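Local atomic coordinates of rnase 1 (Danio rerio, PDB entry 2VQ9), a protein that cleaves RNA as a secreted ribonuclease of the pancreatic family, promotes angiogenesis and kills bacteria, Gram-negative ones above all, by a route independent of its RNase activity. Residues L110-G113 / C119-R122. Sequence-based numbering, arbitrary orientation.
Sequences LRSG and CRYR
Arg120 O takes two backbone hydrogen bonds from consecutive residues of the other strand, a short one from Arg111 N (2.7 Å) and a longer one from Ser112 N (3.2 Å). Arg120 N returns a hydrogen bond to Ser112 O at 2.9 Å, so Ser112 and Arg120 form an antiparallel hydrogen-bonded pair. With Leu110 already opposite Tyr121, Arg111 is the extra residue; its near-helical backbone turn brings both N-H groups onto one carbonyl.

On the face of Leu110 and Tyr121, Leu110 CG stands anti to its backbone N (chi1 -175°), and the CD1 methyl lies over the tyrosine ring, 4.0 Å from the centroid, in a CH-pi contact displaced toward the rim. The same methyl meets Cys119 CB. The ring is fixed from outside the strands: Tyr121 OH hydrogen-bonds to Lys66 O, beside the disulfide Cys119-Cys65, and Met51 of helix 47-53 touches the side chain.

On the opposite face, Ser112 OG rests 3.4 Å from Arg120 CD, and one water joins that hydroxyl to Arg120 NH1, reaching the guanidinium in its plane. Arg111 crosses Arg122 at about a right angle. Arg111 CG sits over the face of the Arg122 guanidinium, toward its rim, 3.3 Å from Arg122 NH1, while the two guanidinium planes stand 82° apart; these like charges probably disfavour each other somewhat.

The whole is a classic beta bulge near the turn end of the hairpin 103-112/120-135 of the ribonuclease A fold, with Tyr121 hydrogen-bonded to the backbone of Lys66, a substrate-binding residue.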
loop_
_atom_site.group_PDB
_atom_site.type_symbol
_atom_site.label_atom_id
_atom_site.label_comp_id
_atom_site.label_asym_id
_atom_site.label_seq_id
_atom_site.Cartn_x
_atom_site.Cartn_y
_atom_site.Cartn_z
ATOM N N LEU A 110 2.697 -8.993 10.371
ATOM C CA LEU A 110 2.012 -9.398 11.593
ATOM C C LEU A 110 2.895 -10.269 12.534
ATOM O O LEU A 110 3.452 -11.297 12.124
ATOM C CB LEU A 110 0.709 -10.148 11.201
ATOM C CG LEU A 110 -0.270 -10.582 12.295
ATOM C CD1 LEU A 110 -0.983 -9.363 12.881
ATOM C CD2 LEU A 110 -1.291 -11.545 11.666
ATOM N N ARG A 111 3.005 -9.820 13.774
ATOM C CA ARG A 111 3.853 -10.413 14.822
ATOM C C ARG A 111 2.981 -11.263 15.739
ATOM O O ARG A 111 3.421 -12.280 16.302
ATOM C CB ARG A 111 4.363 -9.228 15.660
ATOM C CG ARG A 111 5.783 -9.134 15.927
ATOM C CD ARG A 111 5.943 -7.962 16.884
ATOM N NE ARG A 111 6.838 -8.287 17.995
ATOM C CZ ARG A 111 6.516 -8.174 19.281
ATOM N NH1 ARG A 111 5.306 -7.740 19.636
ATOM N NH2 ARG A 111 7.405 -8.502 20.222
ATOM N N SER A 112 1.744 -10.813 15.966
ATOM C CA SER A 112 0.779 -11.575 16.778
ATOM C C SER A 112 -0.644 -11.070 16.578
ATOM O O SER A 112 -0.840 -9.987 16.037
ATOM C CB SER A 112 1.151 -11.526 18.259
ATOM O OG SER A 112 0.807 -10.285 18.848
ATOM N N GLY A 113 -1.617 -11.859 17.027
ATOM C CA GLY A 113 -3.033 -11.518 16.893
ATOM C C GLY A 113 -3.668 -12.153 15.691
ATOM O O GLY A 113 -3.011 -12.358 14.674
ATOM N N CYS A 119 -4.369 -7.044 16.435
ATOM C CA CYS A 119 -3.324 -7.173 15.407
ATOM C C CYS A 119 -2.082 -6.361 15.802
ATOM O O CYS A 119 -2.163 -5.142 16.034
ATOM C CB CYS A 119 -3.840 -6.757 14.008
ATOM S SG CYS A 119 -5.417 -7.462 13.580
ATOM N N ARG A 120 -0.945 -7.058 15.926
ATOM C CA ARG A 120 0.329 -6.430 16.269
ATOM C C ARG A 120 1.356 -6.711 15.180
ATOM O O ARG A 120 1.475 -7.857 14.698
ATOM C CB ARG A 120 0.860 -6.891 17.653
ATOM C CG ARG A 120 -0.135 -6.650 18.794
ATOM C CD ARG A 120 0.445 -7.141 20.099
ATOM N NE ARG A 120 -0.074 -6.432 21.286
ATOM C CZ ARG A 120 -1.196 -6.732 21.948
ATOM N NH1 ARG A 120 -1.979 -7.734 21.561
ATOM N NH2 ARG A 120 -1.530 -6.007 23.025
ATOM N N TYR A 121 2.079 -5.657 14.787
ATOM C CA TYR A 121 2.931 -5.684 13.590
ATOM C C TYR A 121 4.345 -5.243 13.910
ATOM O O TYR A 121 4.564 -4.451 14.840
ATOM C CB TYR A 121 2.365 -4.737 12.481
ATOM C CG TYR A 121 1.076 -5.232 11.924
ATOM C CD1 TYR A 121 1.061 -6.069 10.801
ATOM C CD2 TYR A 121 -0.148 -4.887 12.531
ATOM C CE1 TYR A 121 -0.141 -6.549 10.297
ATOM C CE2 TYR A 121 -1.356 -5.382 12.060
ATOM C CZ TYR A 121 -1.337 -6.236 10.952
ATOM O OH TYR A 121 -2.481 -6.725 10.472
ATOM N N ARG A 122 5.311 -5.731 13.141
ATOM C CA ARG A 122 6.572 -4.997 13.092
ATOM C C ARG A 122 6.636 -4.232 11.796
ATOM O O ARG A 122 6.252 -4.759 10.740
ATOM C CB ARG A 122 7.792 -5.909 13.256
ATOM C CG ARG A 122 7.907 -7.067 12.341
ATOM C CD ARG A 122 9.248 -7.835 12.631
ATOM N NE ARG A 122 9.562 -8.005 14.064
ATOM C CZ ARG A 122 9.237 -9.051 14.836
ATOM N NH1 ARG A 122 8.538 -10.073 14.364
ATOM N NH2 ARG A 122 9.606 -9.054 16.123
HETATM O O HOH W 1 -1.700 -9.621 19.761
#